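Local coordinates for uncharacterized protein TP-0789 domain-containing protein (Nitrosomonas europaea ATCC 19718, PDB 3BUU) that is of unknown function but belongs to the LolA superfamily, whose relatives carry lipoproteins across the periplasm, so it may likewise bind a lipid-modified or hydrophobic ligand, at residues Lys51-Met59 and Gln69-Asp77. Numbering follows the deposited sequence. Where two conformers were deposited one is given.
Sequences KGNENSIVM and QAILMKGRD
Met73 lies across from Ser56 in a hydrogen-bonded antiparallel pair of the beta hairpin formed by strands 55-59 and 70-74, and packing is dense here because its side chain runs along Ser56 and reaches Asn53. The bond from Met73 N to Ser56 O is nearly straight (176°) at 2.9 Å. With CG anti to the backbone N (chi1 179°), the selenomethionine chain extends and bends only at its last torsion, which carries CE alongside Ser56 OG (3.4 Å) and to within 3.5 Å of Asn53 O. A long, unbranched side chain suits this curved path, and Ala107 of helix 103-107 touches it. Serine is small enough to lie alongside that chain, while its hydroxyl also bonds to Ala107 O and accepts from a water that bridges to Ile71 O. Farther along this face, beta-branched Val58 and Ile71 meet through their CB atoms beside helix 103-107.

On the other face the pairs touch more sparsely. Ile57 CG1 meets Leu72 CD1 at 4.0 Å, and Leu72 also packs on Phe81 of strand 77-81, but Met59 leads away from small Ala70. Asn55 ND2 reaches Met73 O at 3.2 Å, in the carbonyl plane and on a lone pair, while Ser56 N grips the same oxygen from a tilted position. A leucine in place of Asn55 would probably leave Met73 O with the backbone N-H as its remaining donor across the strands. The solvent side is the turn end, where Glu54 is exposed. There Gly75 donates to Glu54 O (2.8 Å) from the second position of a type II' turn, Lys74 to Asp77, whose positive phi glycine adopts readily. The backbone bonds thus set the register, the Asn55 amide adds a second donor to Met73 O, and Met73 packs against helix 103-107.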
ATOM      1  N   LYS A  51      -9.389   4.281   6.271  1.00  7.86           N
ATOM      2  CA  LYS A  51     -10.003   5.562   6.338  1.00  8.20           C
ATOM      3  C   LYS A  51      -9.014   6.621   5.828  1.00  7.67           C
ATOM      4  O   LYS A  51      -8.464   7.428   6.577  1.00  8.47           O
ATOM      5  CB  LYS A  51     -10.523   5.852   7.742  1.00  9.62           C
ATOM      6  CG  LYS A  51     -11.462   7.016   7.793  1.00 11.60           C
ATOM      7  CD  LYS A  51     -12.045   7.170   9.186  1.00 11.88           C
ATOM      8  CE  LYS A  51     -13.094   8.232   9.191  1.00 13.42           C
ATOM      9  NZ  LYS A  51     -13.501   8.440  10.620  1.00 12.45           N
ATOM     10  N   GLY A  52      -8.743   6.529   4.532  1.00  9.36           N
ATOM     11  CA  GLY A  52      -7.800   7.416   3.880  1.00  9.80           C
ATOM     12  C   GLY A  52      -6.408   7.254   4.461  1.00  8.64           C
ATOM     13  O   GLY A  52      -5.997   6.196   4.891  1.00 11.35           O
ATOM     14  N   ASN A  53      -5.690   8.337   4.485  1.00  8.08           N
ATOM     15  CA  ASN A  53      -4.359   8.330   5.049  1.00  8.51           C
ATOM     16  C   ASN A  53      -4.357   8.757   6.499  1.00 10.08           C
ATOM     17  O   ASN A  53      -3.295   8.786   7.124  1.00 12.63           O
ATOM     18  CB  ASN A  53      -3.439   9.209   4.221  1.00  9.73           C
ATOM     19  CG  ASN A  53      -3.039   8.587   2.920  1.00  8.60           C
ATOM     20  OD1 ASN A  53      -3.384   7.441   2.630  1.00  9.33           O
ATOM     21  ND2 ASN A  53      -2.290   9.343   2.124  1.00 11.90           N
ATOM     22  N   GLU A  54      -5.581   9.035   6.995  0.50  9.89           N
ATOM     23  CA  GLU A  54      -5.926   9.494   8.366  0.50 10.88           C
ATOM     24  C   GLU A  54      -5.770   8.399   9.409  0.50  8.33           C
ATOM     25  O   GLU A  54      -5.104   8.566  10.425  0.50  9.00           O
ATOM     26  CB  GLU A  54      -7.341  10.156   8.432  0.50 10.30           C
ATOM     27  CG  GLU A  54      -8.540   9.266   8.253  0.50 17.54           C
ATOM     28  CD  GLU A  54      -9.818  10.040   8.138  0.50 15.88           C
ATOM     29  OE1 GLU A  54     -10.349  10.432   9.210  0.50 22.45           O
ATOM     30  OE2 GLU A  54     -10.304  10.284   6.998  0.50 21.23           O
ATOM     31  N   ASN A  55      -6.451   7.289   9.161  1.00  6.99           N
ATOM     32  CA  ASN A  55      -6.601   6.176  10.098  1.00  6.75           C
ATOM     33  C   ASN A  55      -6.739   4.892   9.340  1.00  6.38           C
ATOM     34  O   ASN A  55      -7.346   4.847   8.286  1.00  6.95           O
ATOM     35  CB  ASN A  55      -7.873   6.317  10.969  1.00  8.72           C
ATOM     36  CG  ASN A  55      -7.754   7.374  11.989  1.00 12.55           C
ATOM     37  OD1 ASN A  55      -8.392   8.390  11.866  1.00 16.57           O
ATOM     38  ND2 ASN A  55      -6.925   7.161  12.992  1.00 13.01           N
ATOM     39  N   SER A  56      -6.231   3.795   9.925  1.00  6.14           N
ATOM     40  CA  SER A  56      -6.528   2.495   9.407  1.00  6.10           C
ATOM     41  C   SER A  56      -6.242   1.474  10.496  1.00  5.70           C
ATOM     42  O   SER A  56      -5.537   1.754  11.486  1.00  6.21           O
ATOM     43  CB  SER A  56      -5.740   2.178   8.158  1.00  6.56           C
ATOM     44  OG  SER A  56      -4.369   2.106   8.449  1.00  7.20           O
ATOM     45  N   ILE A  57      -6.805   0.290  10.300  1.00  5.73           N
ATOM     46  CA  ILE A  57      -6.475  -0.885  11.102  1.00  6.70           C
ATOM     47  C   ILE A  57      -6.161  -2.015  10.150  1.00  7.15           C
ATOM     48  O   ILE A  57      -6.914  -2.263   9.194  1.00  7.61           O
ATOM     49  CB  ILE A  57      -7.655  -1.285  12.006  1.00  7.71           C
ATOM     50  CG1 ILE A  57      -7.847  -0.240  13.101  1.00  8.00           C
ATOM     51  CG2 ILE A  57      -7.446  -2.675  12.614  1.00  9.63           C
ATOM     52  CD1 ILE A  57      -9.187  -0.282  13.812  1.00 10.38           C
ATOM     53  N   VAL A  58      -5.058  -2.707  10.414  1.00  7.19           N
ATOM     54  CA  VAL A  58      -4.651  -3.857   9.625  1.00  8.13           C
ATOM     55  C   VAL A  58      -4.571  -5.040  10.575  1.00  9.27           C
ATOM     56  O   VAL A  58      -3.764  -5.042  11.502  1.00 11.05           O
ATOM     57  CB  VAL A  58      -3.297  -3.626   8.958  1.00  7.73           C
ATOM     58  CG1 VAL A  58      -2.858  -4.874   8.178  1.00 10.61           C
ATOM     59  CG2 VAL A  58      -3.374  -2.403   8.001  1.00  8.92           C
HETATM   60  N   MSE A  59      -5.400  -6.039  10.322  1.00  9.02           N
HETATM   61  CA  MSE A  59      -5.475  -7.211  11.239  1.00 11.65           C
HETATM   62  C   MSE A  59      -5.014  -8.459  10.508  1.00 10.03           C
HETATM   63  O   MSE A  59      -5.540  -8.767   9.476  1.00 11.60           O
HETATM   64  CB  MSE A  59      -6.914  -7.400  11.674  1.00 11.53           C
HETATM   65  CG  MSE A  59      -7.387  -6.349  12.689  1.00 19.84           C
HETATM   66 SE   MSE A  59      -9.230  -6.320  13.176  1.00 33.43          SE
HETATM   67  CE  MSE A  59      -9.970  -7.389  11.758  1.00 28.39           C
ATOM     68  N   GLN A  69      -2.121 -10.381  15.674  1.00 21.13           N
ATOM     69  CA  GLN A  69      -1.371  -9.129  15.649  1.00 19.91           C
ATOM     70  C   GLN A  69      -2.225  -8.097  14.921  1.00 18.65           C
ATOM     71  O   GLN A  69      -3.056  -8.419  14.042  1.00 19.53           O
ATOM     72  CB  GLN A  69      -0.019  -9.274  14.955  1.00 20.77           C
ATOM     73  CG  GLN A  69       1.013 -10.138  15.680  1.00 22.20           C
ATOM     74  CD  GLN A  69       2.161 -10.523  14.763  1.00 24.48           C
ATOM     75  OE1 GLN A  69       2.327  -9.956  13.680  1.00 29.66           O
ATOM     76  NE2 GLN A  69       2.962 -11.476  15.196  1.00 24.18           N
ATOM     77  N   ALA A  70      -2.038  -6.854  15.289  1.00 16.83           N
ATOM     78  CA  ALA A  70      -2.798  -5.807  14.635  1.00 14.62           C
ATOM     79  C   ALA A  70      -1.972  -4.562  14.549  1.00 13.06           C
ATOM     80  O   ALA A  70      -1.044  -4.333  15.368  1.00 15.05           O
ATOM     81  CB  ALA A  70      -4.106  -5.551  15.365  1.00 16.78           C
ATOM     82  N   ILE A  71      -2.288  -3.742  13.556  0.50 10.42           N
ATOM     83  CA  ILE A  71      -1.606  -2.488  13.403  0.50  8.32           C
ATOM     84  C   ILE A  71      -2.662  -1.376  13.319  0.50  7.52           C
ATOM     85  O   ILE A  71      -3.555  -1.397  12.429  0.50  7.60           O
ATOM     86  CB  ILE A  71      -0.704  -2.478  12.169  0.50  8.79           C
ATOM     87  CG1 ILE A  71       0.263  -3.677  12.163  0.50  8.97           C
ATOM     88  CG2 ILE A  71       0.042  -1.158  12.102  0.50 10.10           C
ATOM     89  CD1 ILE A  71       0.790  -4.013  10.751  0.50 11.70           C
ATOM     90  N   LEU A  72      -2.529  -0.386  14.214  1.00  8.13           N
ATOM     91  CA  LEU A  72      -3.386   0.774  14.271  1.00  7.79           C
ATOM     92  C   LEU A  72      -2.585   1.964  13.756  1.00  7.32           C
ATOM     93  O   LEU A  72      -1.494   2.250  14.253  1.00  8.86           O
ATOM     94  CB  LEU A  72      -3.785   1.016  15.712  1.00  8.24           C
ATOM     95  CG  LEU A  72      -4.488   2.350  15.999  1.00  8.98           C
ATOM     96  CD1 LEU A  72      -5.804   2.464  15.279  1.00  9.28           C
ATOM     97  CD2 LEU A  72      -4.720   2.480  17.503  1.00 11.31           C
HETATM   98  N   MSE A  73      -3.122   2.651  12.746  1.00  7.52           N
HETATM   99  CA  MSE A  73      -2.509   3.835  12.210  1.00  8.10           C
HETATM  100  C   MSE A  73      -3.325   5.038  12.605  1.00  9.03           C
HETATM  101  O   MSE A  73      -4.564   5.087  12.378  1.00  9.06           O
HETATM  102  CB  MSE A  73      -2.417   3.733  10.697  1.00  7.49           C
HETATM  103  CG  MSE A  73      -1.789   4.959  10.064  1.00  8.04           C
HETATM  104 SE   MSE A  73      -1.729   4.725   8.118  1.00 11.26          SE
HETATM  105  CE  MSE A  73      -3.484   5.340   7.715  1.00  8.37           C
ATOM    106  N   LYS A  74      -2.639   6.037  13.171  1.00  9.89           N
ATOM    107  CA  LYS A  74      -3.232   7.354  13.430  1.00 12.75           C
ATOM    108  C   LYS A  74      -2.271   8.376  12.812  1.00 12.11           C
ATOM    109  O   LYS A  74      -1.105   8.527  13.269  1.00 11.82           O
ATOM    110  CB  LYS A  74      -3.390   7.569  14.959  1.00 13.46           C
ATOM    111  CG  LYS A  74      -4.272   6.479  15.718  1.00 16.98           C
ATOM    112  CD  LYS A  74      -4.402   6.731  17.242  1.00 19.55           C
ATOM    113  CE  LYS A  74      -3.499   5.804  18.006  1.00 24.69           C
ATOM    114  NZ  LYS A  74      -3.486   6.044  19.492  1.00 29.98           N
ATOM    115  N   GLY A  75      -2.709   9.105  11.790  1.00 13.68           N
ATOM    116  CA  GLY A  75      -1.761   9.917  11.062  1.00 14.04           C
ATOM    117  C   GLY A  75      -0.658   9.081  10.474  1.00 14.01           C
ATOM    118  O   GLY A  75      -0.954   8.072   9.858  1.00 15.22           O
ATOM    119  N   ARG A  76       0.606   9.452  10.690  1.00 12.89           N
ATOM    120  CA  ARG A  76       1.756   8.670  10.224  0.50 13.59           C
ATOM    121  C   ARG A  76       2.317   7.699  11.227  1.00 11.56           C
ATOM    122  O   ARG A  76       3.298   7.005  10.946  1.00 13.80           O
ATOM    123  CB  ARG A  76       2.862   9.610   9.828  0.50 14.04           C
ATOM    124  CG  ARG A  76       2.407  10.528   8.781  0.50 14.99           C
ATOM    125  CD  ARG A  76       3.452  10.808   7.763  0.50 14.43           C
ATOM    126  NE  ARG A  76       2.770  11.219   6.552  0.50 19.44           N
ATOM    127  CZ  ARG A  76       2.284  12.437   6.361  0.50 12.54           C
ATOM    128  NH1 ARG A  76       1.628  12.711   5.247  0.50 13.80           N
ATOM    129  NH2 ARG A  76       2.425  13.372   7.295  0.50 20.18           N
ATOM    130  N   ASP A  77       1.684   7.640  12.395  1.00 10.46           N
ATOM    131  CA  ASP A  77       2.189   6.779  13.459  1.00 10.65           C
ATOM    132  C   ASP A  77       1.444   5.450  13.506  1.00  9.37           C
ATOM    133  O   ASP A  77       0.224   5.426  13.322  1.00 10.47           O
ATOM    134  CB  ASP A  77       2.041   7.495  14.784  1.00 12.22           C
ATOM    135  CG  ASP A  77       2.942   8.723  14.894  1.00 15.66           C
ATOM    136  OD1 ASP A  77       4.171   8.588  14.773  1.00 20.95           O
ATOM    137  OD2 ASP A  77       2.403   9.824  15.054  1.00 19.68           O
TER
HETATM  138  O   HOH W   1      -2.847   0.234  10.091  1.00 12.90           O
HETATM  139  O   HOH W   2      -1.806  -7.321  11.706  1.00 24.50           O